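Local coordinates for 4-methyl-5(B-hydroxyethyl)-thiazole monophosphate biosynthesis enzyme (Vibrio cholerae O1 biovar El Tor, PDB 3OT1), which is of unknown function but belongs to the DJ-1/PfpI family and may take part in making the thiazole unit of thiamine, at residues 13-18 with 91-96; 29-34 with 165-170; 86-91 with 115-120; 104-109 with 171-176. One frame throughout, in Å; residues are numbered along the deposited sequence.

Contact 1. Residues 13-18 with 91-96; sequences LVPVAH and TALLAL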
loop_
_atom_site.group_PDB
_atom_site.type_symbol
_atom_site.label_atom_id
_atom_site.label_comp_id
_atom_site.label_asym_id
_atom_site.label_seq_id
_atom_site.Cartn_x
_atom_site.Cartn_y
_atom_site.Cartn_z
ATOM N N LEU A 13 -13.414 -4.986 10.331
ATOM C CA LEU A 13 -14.197 -4.058 9.530
ATOM C C LEU A 13 -13.317 -2.880 9.128
ATOM O O LEU A 13 -12.716 -2.247 10.004
ATOM C CB LEU A 13 -15.406 -3.551 10.308
ATOM C CG LEU A 13 -16.299 -2.543 9.587
ATOM C CD1 LEU A 13 -16.838 -3.082 8.282
ATOM C CD2 LEU A 13 -17.458 -2.123 10.512
ATOM N N VAL A 14 -13.223 -2.609 7.818
ATOM C CA VAL A 14 -12.439 -1.504 7.276
ATOM C C VAL A 14 -13.372 -0.591 6.478
ATOM O O VAL A 14 -13.683 -0.843 5.306
ATOM C CB VAL A 14 -11.291 -1.996 6.375
ATOM C CG1 VAL A 14 -10.465 -0.813 5.866
ATOM C CG2 VAL A 14 -10.402 -2.962 7.131
ATOM N N PRO A 15 -13.851 0.494 7.102
ATOM C CA PRO A 15 -14.654 1.462 6.364
ATOM C C PRO A 15 -13.803 2.205 5.340
ATOM O O PRO A 15 -12.623 2.453 5.567
ATOM C CB PRO A 15 -15.108 2.425 7.450
ATOM C CG PRO A 15 -15.019 1.607 8.698
ATOM C CD PRO A 15 -13.778 0.830 8.525
ATOM N N VAL A 16 -14.433 2.540 4.218
ATOM C CA VAL A 16 -13.811 3.346 3.179
ATOM C C VAL A 16 -14.788 4.411 2.727
ATOM O O VAL A 16 -16.006 4.217 2.768
ATOM C CB VAL A 16 -13.379 2.469 1.978
ATOM C CG1 VAL A 16 -12.274 1.527 2.412
ATOM C CG2 VAL A 16 -14.541 1.714 1.346
ATOM N N ALA A 17 -14.251 5.534 2.286
ATOM C CA ALA A 17 -15.065 6.650 1.804
ATOM C C ALA A 17 -14.390 7.286 0.612
ATOM O O ALA A 17 -13.213 7.087 0.341
ATOM C CB ALA A 17 -15.230 7.720 2.916
ATOM N N HIS A 18 -15.156 8.091 -0.113
ATOM C CA HIS A 18 -14.586 8.985 -1.109
ATOM C C HIS A 18 -13.491 9.788 -0.437
ATOM O O HIS A 18 -13.722 10.437 0.572
ATOM C CB HIS A 18 -15.685 9.874 -1.647
ATOM C CG HIS A 18 -15.260 10.783 -2.749
ATOM N ND1 HIS A 18 -16.000 11.887 -3.104
ATOM C CD2 HIS A 18 -14.178 10.770 -3.557
ATOM C CE1 HIS A 18 -15.394 12.511 -4.099
ATOM N NE2 HIS A 18 -14.278 11.864 -4.384
ATOM N N THR A 91 -22.863 9.696 10.472
ATOM C CA THR A 91 -23.555 9.242 11.677
ATOM C C THR A 91 -23.221 7.785 11.979
ATOM O O THR A 91 -22.909 7.423 13.126
ATOM C CB THR A 91 -25.083 9.459 11.526
ATOM O OG1 THR A 91 -25.320 10.839 11.207
ATOM C CG2 THR A 91 -25.806 9.047 12.805
ATOM N N ALA A 92 -23.307 6.947 10.960
ATOM C CA ALA A 92 -23.091 5.521 11.144
ATOM C C ALA A 92 -21.652 5.231 11.551
ATOM O O ALA A 92 -21.417 4.349 12.365
ATOM C CB ALA A 92 -23.430 4.758 9.875
ATOM N N LEU A 93 -20.679 5.925 10.967
ATOM C CA LEU A 93 -19.283 5.670 11.300
ATOM C C LEU A 93 -19.031 6.022 12.760
ATOM O O LEU A 93 -18.389 5.275 13.502
ATOM C CB LEU A 93 -18.356 6.450 10.353
ATOM C CG LEU A 93 -16.835 6.219 10.355
ATOM C CD1 LEU A 93 -16.199 6.829 11.582
ATOM C CD2 LEU A 93 -16.472 4.723 10.249
ATOM N N LEU A 94 -19.488 7.206 13.159
ATOM C CA LEU A 94 -19.285 7.633 14.535
ATOM C C LEU A 94 -19.945 6.674 15.531
ATOM O O LEU A 94 -19.365 6.363 16.567
ATOM C CB LEU A 94 -19.793 9.059 14.735
ATOM C CG LEU A 94 -19.071 10.131 13.902
ATOM C CD1 LEU A 94 -19.743 11.500 14.140
ATOM C CD2 LEU A 94 -17.587 10.221 14.196
ATOM N N ALA A 95 -21.137 6.193 15.199
ATOM C CA ALA A 95 -21.811 5.203 16.022
ATOM C C ALA A 95 -21.027 3.893 16.107
ATOM O O ALA A 95 -21.030 3.256 17.161
ATOM C CB ALA A 95 -23.247 4.962 15.490
ATOM N N LEU A 96 -20.393 3.460 15.010
ATOM C CA LEU A 96 -19.606 2.240 15.048
ATOM C C LEU A 96 -18.408 2.408 15.959
ATOM O O LEU A 96 -18.025 1.473 16.627
ATOM C CB LEU A 96 -19.144 1.835 13.649
ATOM C CG LEU A 96 -20.220 1.147 12.842
ATOM C CD1 LEU A 96 -19.828 1.127 11.389
ATOM C CD2 LEU A 96 -20.494 -0.285 13.318
#
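L13 and P15, alternate residues of strand 11-16, rest against L93 and L96 on helix 91-102, one of the helices that flank the central sheet in the α/β fold of the DJ-1/PfpI family. Two kinds of interaction act here. Hydrogen bonds serve the strand and the helix separately. L13 pairs through its backbone with A74 and A76 of strand 74-77, and V14 pairs with T40 and A42 of strand 38-43, while in the helix L96 N binds A92 O. None crosses the contact, and P15, which has no amide hydrogen to give, contributes with its ring. What crosses is apolar. Because neighbouring strand residues point to alternate faces, L13 and P15 turn to this helix, whereas V14 and V16 turn to the other side of the sheet. L93 and L96, three residues apart, lie on the same side of the helix and supply one leucine for each partner; both pairs of side chains cross at about a right angle. L75 and L77 of the adjoining strand, with F87 and L64, fill in around them. L13 reaches across with CD2, which lies 4.1 Å from L96 CD1. The CG of L93 stands anti to its own nitrogen (chi1 -172°), and this brings CD2 up to the CB-CG edge of the proline ring, 3.8 Å from P15 CG and 3.9 Å from P15 CB.

Contact 2. Residues 29-34 with 165-170; sequences VDTLVR and TALEFA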
loop_
_atom_site.group_PDB
_atom_site.type_symbol
_atom_site.label_atom_id
_atom_site.label_comp_id
_atom_site.label_asym_id
_atom_site.label_seq_id
_atom_site.Cartn_x
_atom_site.Cartn_y
_atom_site.Cartn_z
ATOM N N VAL A 29 -5.841 -3.897 4.484
ATOM C CA VAL A 29 -6.628 -5.056 4.105
ATOM C C VAL A 29 -5.723 -6.243 3.746
ATOM O O VAL A 29 -5.906 -7.344 4.227
ATOM C CB VAL A 29 -7.573 -4.716 2.928
ATOM C CG1 VAL A 29 -8.223 -5.975 2.400
ATOM C CG2 VAL A 29 -8.634 -3.685 3.369
ATOM N N ASP A 30 -4.759 -5.991 2.871
ATOM C CA ASP A 30 -3.872 -7.046 2.366
ATOM C C ASP A 30 -3.118 -7.689 3.530
ATOM O O ASP A 30 -3.090 -8.914 3.671
ATOM C CB ASP A 30 -2.942 -6.413 1.313
ATOM C CG ASP A 30 -2.006 -7.353 0.629
ATOM O OD1 ASP A 30 -1.511 -8.323 1.208
ATOM O OD2 ASP A 30 -1.749 -7.043 -0.564
ATOM N N THR A 31 -2.509 -6.879 4.378
ATOM C CA THR A 31 -1.721 -7.411 5.481
ATOM C C THR A 31 -2.567 -8.257 6.414
ATOM O O THR A 31 -2.149 -9.334 6.850
ATOM C CB THR A 31 -0.989 -6.276 6.231
ATOM O OG1 THR A 31 -0.165 -5.562 5.299
ATOM C CG2 THR A 31 -0.093 -6.804 7.333
ATOM N N LEU A 32 -3.768 -7.797 6.724
ATOM C CA LEU A 32 -4.632 -8.588 7.591
ATOM C C LEU A 32 -5.101 -9.875 6.925
ATOM O O LEU A 32 -5.201 -10.895 7.609
ATOM C CB LEU A 32 -5.818 -7.737 8.051
ATOM C CG LEU A 32 -5.482 -6.567 8.971
ATOM C CD1 LEU A 32 -6.667 -5.614 9.116
ATOM C CD2 LEU A 32 -5.027 -7.096 10.313
ATOM N N VAL A 33 -5.357 -9.849 5.621
ATOM C CA VAL A 33 -5.711 -11.064 4.911
ATOM C C VAL A 33 -4.545 -12.075 4.932
ATOM O O VAL A 33 -4.751 -13.284 5.071
ATOM C CB VAL A 33 -6.205 -10.736 3.481
ATOM C CG1 VAL A 33 -6.315 -11.995 2.658
ATOM C CG2 VAL A 33 -7.551 -10.006 3.554
ATOM N N ARG A 34 -3.322 -11.588 4.826
ATOM C CA ARG A 34 -2.153 -12.431 4.923
ATOM C C ARG A 34 -2.059 -13.157 6.256
ATOM O O ARG A 34 -1.457 -14.231 6.356
ATOM C CB ARG A 34 -0.859 -11.632 4.691
ATOM C CG ARG A 34 -0.650 -11.212 3.234
ATOM C CD ARG A 34 0.468 -10.199 3.127
ATOM N NE ARG A 34 0.801 -9.877 1.743
ATOM C CZ ARG A 34 1.919 -10.192 1.100
ATOM N NH1 ARG A 34 2.897 -10.853 1.696
ATOM N NH2 ARG A 34 2.035 -9.794 -0.163
ATOM N N THR A 165 3.922 4.461 7.551
ATOM C CA THR A 165 3.775 3.659 8.769
ATOM C C THR A 165 2.666 2.622 8.664
ATOM O O THR A 165 2.414 1.904 9.629
ATOM C CB THR A 165 3.539 4.548 10.031
ATOM O OG1 THR A 165 2.241 5.134 9.953
ATOM C CG2 THR A 165 4.629 5.617 10.196
ATOM N N ALA A 166 2.006 2.514 7.518
ATOM C CA ALA A 166 0.821 1.697 7.416
ATOM C C ALA A 166 1.126 0.201 7.598
ATOM O O ALA A 166 0.348 -0.517 8.202
ATOM C CB ALA A 166 0.067 1.960 6.113
ATOM N N LEU A 167 2.234 -0.268 7.018
ATOM C CA LEU A 167 2.615 -1.655 7.193
ATOM C C LEU A 167 2.925 -1.962 8.672
ATOM O O LEU A 167 2.472 -2.963 9.235
ATOM C CB LEU A 167 3.790 -1.937 6.288
ATOM C CG LEU A 167 4.288 -3.355 6.224
ATOM C CD1 LEU A 167 3.150 -4.324 6.058
ATOM C CD2 LEU A 167 5.311 -3.496 5.087
ATOM N N GLU A 168 3.696 -1.080 9.313
ATOM C CA GLU A 168 3.999 -1.214 10.733
ATOM C C GLU A 168 2.720 -1.258 11.558
ATOM O O GLU A 168 2.593 -2.062 12.477
ATOM C CB GLU A 168 4.857 -0.031 11.194
ATOM C CG GLU A 168 6.251 -0.032 10.623
ATOM C CD GLU A 168 6.842 1.362 10.609
ATOM O OE1 GLU A 168 7.261 1.831 11.672
ATOM O OE2 GLU A 168 6.863 2.003 9.540
ATOM N N PHE A 169 1.767 -0.411 11.226
ATOM C CA PHE A 169 0.471 -0.328 11.903
ATOM C C PHE A 169 -0.322 -1.619 11.736
ATOM O O PHE A 169 -0.863 -2.159 12.717
ATOM C CB PHE A 169 -0.253 0.883 11.300
ATOM C CG PHE A 169 -1.729 1.013 11.593
ATOM C CD1 PHE A 169 -2.190 1.438 12.827
ATOM C CD2 PHE A 169 -2.651 0.857 10.581
ATOM C CE1 PHE A 169 -3.513 1.682 13.025
ATOM C CE2 PHE A 169 -3.990 1.075 10.791
ATOM C CZ PHE A 169 -4.420 1.482 12.023
ATOM N N ALA A 170 -0.474 -2.099 10.499
ATOM C CA ALA A 170 -1.225 -3.319 10.248
ATOM C C ALA A 170 -0.585 -4.532 10.954
ATOM O O ALA A 170 -1.299 -5.372 11.507
ATOM C CB ALA A 170 -1.380 -3.552 8.764
#
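T31 of helix 22-34 meets A170 and L167 of helix 166-178, and its short branched side chain can be followed atom by atom. CB comes first, facing the other helix and lying 3.7 Å from A170 CB. From there the branches part. The methyl CG2, anti to the backbone N, stays against the same alanine, with T31 CG2 3.8 Å from A170 CB, and also touches L171 one residue on. The hydroxyl takes the other direction: chi1 of -57° sets OG1 beside the backbone N, where it bonds to the carbonyl of I27 one turn earlier. That bond satisfies the buried oxygen within its own helix, so its remaining surface can lie against a methyl. L167 CD1 is 3.6 Å from T31 OG1, the two side chains crossing at about a right angle; this leucine has two conformers, so the touch is certain for one only.

Small residues suit the place where the backbones come near: T31 and A170 have their CA atoms 6.3 Å apart, and A170 offers a single methyl. L32 reaches round more loosely, its CD2 4.3 Å from A170 O. Within helix 22-34, R34 NE makes a salt bridge to D30 OD1 (2.8 Å), in the guanidinium plane and on the syn side of the carboxylate; R34 also pairs with an acidic residue of the neighbouring chain. The axes of the two short segments pass 9.6 Å apart at 36°, as befits two roughly parallel helices lying on one face of the sheet in this α/β fold.

Contact 3. Residues 86-91 with 115-120; sequences AFADST and ALVFAK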
loop_
_atom_site.group_PDB
_atom_site.type_symbol
_atom_site.label_atom_id
_atom_site.label_comp_id
_atom_site.label_asym_id
_atom_site.label_seq_id
_atom_site.Cartn_x
_atom_site.Cartn_y
_atom_site.Cartn_z
ATOM N N ALA A 86 -15.110 12.593 5.624
ATOM C CA ALA A 86 -16.309 11.810 5.342
ATOM C C ALA A 86 -16.683 10.930 6.533
ATOM O O ALA A 86 -17.864 10.798 6.873
ATOM C CB ALA A 86 -16.139 10.959 4.090
ATOM N N PHE A 87 -15.691 10.338 7.191
ATOM C CA PHE A 87 -15.931 9.567 8.397
ATOM C C PHE A 87 -16.531 10.446 9.500
ATOM O O PHE A 87 -17.477 10.048 10.188
ATOM C CB PHE A 87 -14.630 8.934 8.904
ATOM C CG PHE A 87 -14.078 7.766 8.080
ATOM C CD1 PHE A 87 -14.760 7.167 7.038
ATOM C CD2 PHE A 87 -12.828 7.264 8.410
ATOM C CE1 PHE A 87 -14.194 6.097 6.352
ATOM C CE2 PHE A 87 -12.279 6.206 7.727
ATOM C CZ PHE A 87 -12.958 5.627 6.693
ATOM N N ALA A 88 -15.957 11.623 9.675
ATOM C CA ALA A 88 -16.421 12.554 10.723
ATOM C C ALA A 88 -17.856 13.006 10.505
ATOM O O ALA A 88 -18.572 13.297 11.479
ATOM C CB ALA A 88 -15.486 13.763 10.839
ATOM N N ASP A 89 -18.262 13.054 9.236
ATOM C CA ASP A 89 -19.589 13.485 8.820
ATOM C C ASP A 89 -20.599 12.342 8.735
ATOM O O ASP A 89 -21.756 12.568 8.386
ATOM C CB ASP A 89 -19.504 14.168 7.440
ATOM C CG ASP A 89 -18.711 15.486 7.448
ATOM O OD1 ASP A 89 -18.547 16.135 8.502
ATOM O OD2 ASP A 89 -18.266 15.902 6.357
ATOM N N SER A 90 -20.187 11.124 9.062
ATOM C CA SER A 90 -21.027 9.962 8.950
ATOM C C SER A 90 -21.557 9.541 10.299
ATOM O O SER A 90 -20.818 9.090 11.150
ATOM C CB SER A 90 -20.232 8.794 8.356
ATOM O OG SER A 90 -20.941 7.572 8.464
ATOM N N THR A 91 -22.863 9.696 10.472
ATOM C CA THR A 91 -23.555 9.242 11.677
ATOM C C THR A 91 -23.221 7.785 11.979
ATOM O O THR A 91 -22.909 7.423 13.126
ATOM C CB THR A 91 -25.083 9.459 11.526
ATOM O OG1 THR A 91 -25.320 10.839 11.207
ATOM C CG2 THR A 91 -25.806 9.047 12.805
ATOM N N ALA A 115 -7.043 12.749 14.163
ATOM C CA ALA A 115 -7.230 14.204 14.295
ATOM C C ALA A 115 -8.625 14.649 13.859
ATOM O O ALA A 115 -9.349 15.307 14.619
ATOM C CB ALA A 115 -6.159 14.931 13.504
ATOM N N LEU A 116 -9.003 14.320 12.626
ATOM C CA LEU A 116 -10.224 14.845 12.038
ATOM C C LEU A 116 -11.486 14.110 12.456
ATOM O O LEU A 116 -12.585 14.671 12.313
ATOM C CB LEU A 116 -10.121 14.898 10.517
ATOM C CG LEU A 116 -9.016 15.797 9.973
ATOM C CD1 LEU A 116 -9.076 15.831 8.443
ATOM C CD2 LEU A 116 -9.089 17.205 10.559
ATOM N N VAL A 117 -11.340 12.890 12.991
ATOM C CA VAL A 117 -12.475 12.140 13.511
ATOM C C VAL A 117 -12.450 12.127 15.050
ATOM O O VAL A 117 -13.364 12.666 15.676
ATOM C CB VAL A 117 -12.575 10.721 12.936
ATOM C CG1 VAL A 117 -13.841 10.045 13.497
ATOM C CG2 VAL A 117 -12.578 10.770 11.404
ATOM N N PHE A 118 -11.434 11.533 15.660
ATOM C CA PHE A 118 -11.499 11.339 17.110
ATOM C C PHE A 118 -11.452 12.667 17.878
ATOM O O PHE A 118 -12.303 12.931 18.733
ATOM C CB PHE A 118 -10.383 10.439 17.634
ATOM C CG PHE A 118 -10.324 9.048 17.039
ATOM C CD1 PHE A 118 -11.409 8.440 16.409
ATOM C CD2 PHE A 118 -9.134 8.330 17.154
ATOM C CE1 PHE A 118 -11.279 7.158 15.892
ATOM C CE2 PHE A 118 -9.031 7.066 16.659
ATOM C CZ PHE A 118 -10.083 6.478 16.034
ATOM N N ALA A 119 -10.454 13.494 17.576
ATOM C CA ALA A 119 -10.287 14.746 18.293
ATOM C C ALA A 119 -11.493 15.655 18.033
ATOM O O ALA A 119 -12.010 16.249 18.980
ATOM C CB ALA A 119 -8.972 15.392 17.956
ATOM N N LYS A 120 -12.014 15.700 16.803
ATOM C CA LYS A 120 -13.141 16.581 16.458
ATOM C C LYS A 120 -14.519 16.127 16.952
ATOM O O LYS A 120 -15.394 16.953 17.191
ATOM C CB LYS A 120 -13.191 16.818 14.934
ATOM C CG LYS A 120 -12.030 17.630 14.388
ATOM C CD LYS A 120 -11.928 18.984 15.058
#
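V117 of helix 113-119 presses one methyl into the last turn of helix 81-88, where F87 and A88 receive it. The valine's conformation decides which methyl that is. CG1 stands anti to the backbone N (chi1 -177°), while CG2 lies beside it and makes the contact, 3.7 Å from F87 CB and 3.9 Å from A88 N. F87 packs on V117 by its CB and then turns its ring elsewhere: with CG anti to the carbonyl carbon (chi1 -72°), the ring is carried to P15 of strand 11-16, to A17 and to L93. A88 needs no torsion; its lone methyl lets the backbones close to 4.8 Å between the CA atoms of A88 and V117, and A88 CB sits 3.4 Å from L116 O. That carbonyl lies in a wider π-type turn, residues 115-119, closed by a weak bond from K120 N to A115 O. No hydrogen bond joins the two segments. S90 is the N-cap of helix 91-102, its OG bonded to L93 N. In the α/β fold of this family, the short link between strand 106-110 and helix 113-119 is where relatives carry the nucleophile elbow. L116 goes on to V81 and A84 of helix 81-88, V117 to L94 and I97 of helix 91-102, and F118 to V107 and A109 of strand 106-110.

Contact 4. Residues 104-109 with 171-176; sequences GKLVAA and LAMIAL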
loop_
_atom_site.group_PDB
_atom_site.type_symbol
_atom_site.label_atom_id
_atom_site.label_comp_id
_atom_site.label_asym_id
_atom_site.label_seq_id
_atom_site.Cartn_x
_atom_site.Cartn_y
_atom_site.Cartn_z
ATOM N N GLY A 104 -15.359 -3.330 24.049
ATOM C CA GLY A 104 -14.000 -3.633 24.444
ATOM C C GLY A 104 -13.087 -4.043 23.312
ATOM O O GLY A 104 -12.025 -4.612 23.552
ATOM N N LYS A 105 -13.482 -3.739 22.083
ATOM C CA LYS A 105 -12.746 -4.182 20.901
ATOM C C LYS A 105 -11.741 -3.166 20.438
ATOM O O LYS A 105 -11.974 -1.972 20.547
ATOM C CB LYS A 105 -13.734 -4.469 19.791
ATOM C CG LYS A 105 -14.617 -5.695 20.103
ATOM C CD LYS A 105 -15.789 -5.856 19.157
ATOM C CE LYS A 105 -16.519 -7.155 19.481
ATOM N NZ LYS A 105 -17.751 -7.307 18.674
ATOM N N LEU A 106 -10.645 -3.661 19.869
ATOM C CA LEU A 106 -9.655 -2.802 19.262
ATOM C C LEU A 106 -10.253 -1.911 18.183
ATOM O O LEU A 106 -10.896 -2.380 17.247
ATOM C CB LEU A 106 -8.568 -3.674 18.653
ATOM C CG LEU A 106 -7.380 -2.940 18.031
ATOM C CD1 LEU A 106 -6.593 -2.128 19.080
ATOM C CD2 LEU A 106 -6.462 -3.950 17.302
ATOM N N VAL A 107 -9.968 -0.616 18.321
ATOM C CA VAL A 107 -10.182 0.372 17.278
ATOM C C VAL A 107 -8.804 0.882 16.884
ATOM O O VAL A 107 -7.994 1.244 17.742
ATOM C CB VAL A 107 -11.112 1.490 17.738
ATOM C CG1 VAL A 107 -11.186 2.576 16.655
ATOM C CG2 VAL A 107 -12.498 0.917 18.078
ATOM N N ALA A 108 -8.558 0.883 15.573
ATOM C CA ALA A 108 -7.262 1.263 15.021
ATOM C C ALA A 108 -7.492 2.343 13.980
ATOM O O ALA A 108 -8.415 2.225 13.194
ATOM C CB ALA A 108 -6.607 0.031 14.390
ATOM N N ALA A 109 -6.674 3.378 13.967
ATOM C CA ALA A 109 -6.826 4.447 12.994
ATOM C C ALA A 109 -5.495 5.072 12.646
ATOM O O ALA A 109 -4.591 5.141 13.468
ATOM C CB ALA A 109 -7.777 5.525 13.527
ATOM N N LEU A 171 0.735 -4.613 10.935
ATOM C CA LEU A 171 1.432 -5.691 11.624
ATOM C C LEU A 171 1.242 -5.599 13.137
ATOM O O LEU A 171 1.082 -6.634 13.793
ATOM C CB LEU A 171 2.902 -5.703 11.238
ATOM C CG LEU A 171 3.150 -6.126 9.779
ATOM C CD1 LEU A 171 4.560 -5.716 9.336
ATOM C CD2 LEU A 171 2.874 -7.606 9.533
ATOM N N ALA A 172 1.236 -4.390 13.690
ATOM C CA ALA A 172 0.953 -4.212 15.119
ATOM C C ALA A 172 -0.466 -4.667 15.449
ATOM O O ALA A 172 -0.698 -5.268 16.500
ATOM C CB ALA A 172 1.129 -2.750 15.504
HETATM N N MSE A 173 -1.418 -4.394 14.562
HETATM C CA MSE A 173 -2.775 -4.897 14.751
HETATM C C MSE A 173 -2.789 -6.414 14.859
HETATM O O MSE A 173 -3.438 -6.972 15.735
HETATM C CB MSE A 173 -3.691 -4.504 13.594
HETATM C CG MSE A 173 -4.144 -3.075 13.506
HETATM SE SE MSE A 173 -5.426 -2.792 12.107
HETATM C CE MSE A 173 -6.469 -3.793 12.837
ATOM N N ILE A 174 -2.081 -7.079 13.968
ATOM C CA ILE A 174 -1.980 -8.536 14.033
ATOM C C ILE A 174 -1.376 -8.987 15.353
ATOM O O ILE A 174 -1.879 -9.929 15.987
ATOM C CB ILE A 174 -1.179 -9.102 12.851
ATOM C CG1 ILE A 174 -1.897 -8.845 11.524
ATOM C CG2 ILE A 174 -0.947 -10.611 13.014
ATOM C CD1 ILE A 174 -0.953 -8.912 10.307
ATOM N N ALA A 175 -0.291 -8.339 15.763
ATOM C CA ALA A 175 0.363 -8.703 17.018
ATOM C C ALA A 175 -0.626 -8.599 18.190
ATOM O O ALA A 175 -0.671 -9.506 19.044
ATOM C CB ALA A 175 1.592 -7.863 17.251
ATOM N N LEU A 176 -1.416 -7.529 18.230
ATOM C CA LEU A 176 -2.389 -7.328 19.310
ATOM C C LEU A 176 -3.508 -8.342 19.273
ATOM O O LEU A 176 -3.949 -8.836 20.312
ATOM C CB LEU A 176 -2.974 -5.912 19.240
ATOM C CG LEU A 176 -2.006 -4.803 19.627
ATOM C CD1 LEU A 176 -2.515 -3.463 19.182
ATOM C CD2 LEU A 176 -1.730 -4.795 21.131
#
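A108 of strand 106-110 is cradled by M173, a selenomethionine on helix 166-178. Of the helix residues 171-176, the selenium comes nearest, M173 SE 3.8 Å from A108 CB, and both CG and CE of M173 stand 4.1 Å from that same methyl. The chain is extended at chi2 but bent at chi3 (63°), which folds the terminal methyl round the alanine instead of past it. A long, flexible side chain and a minimal one are well matched here, the first supplying the bulk that the second lacks. Two residues earlier on the same face of the strand, L106 divides its branches: CD1 lies 4.3 Å from L176 CD1, and CD2 4.5 Å from M173 CE.

The second shell holds these groups in position. L158 of the adjoining strand 157-160 touches L106, A108, M173 and L176, and F169, one turn earlier in the helix, covers A108 as well. Backbone bonds from L106 and A108 to L75, and from A108 to L77, fix the strand in the sheet; V107 and A109, the alternate residues, point to the far face. Farther out, K105 NZ is held by Q103 OE1 and the carbonyls of F72 and A69. Helix 166-178 packs on this central parallel strand, on one face of the sheet in the α/β fold of the DJ-1/PfpI family, the two segments running almost antiparallel (172°). With no hydrogen bond or charge between them, they are held by burial of apolar surface and by dispersion, which the large polarisable selenium, or probably sulfur in the natural protein, should favour.

All four contacts are buried, but they serve the two faces of one sheet. Contacts 1 and 3 lie on one side of the chain's centre and meet where the F87 ring reaches P15 and L93. Contacts 2 and 4 lie on the other face and both use helix 166-178, with F169 and T31 bridging them. The faces connect through the sheet: V14 of contact 1 packs on V29 of contact 2, and F118 of contact 3 reaches A109 of contact 4. In contacts 1 and 4 leucines or selenomethionine fill the gap between sheet and helix; in 2 and 3 an alanine lets backbones come close. Only contact 2 approaches the neighbouring subunit, where R34, beside the apolar contact, has an acidic partner.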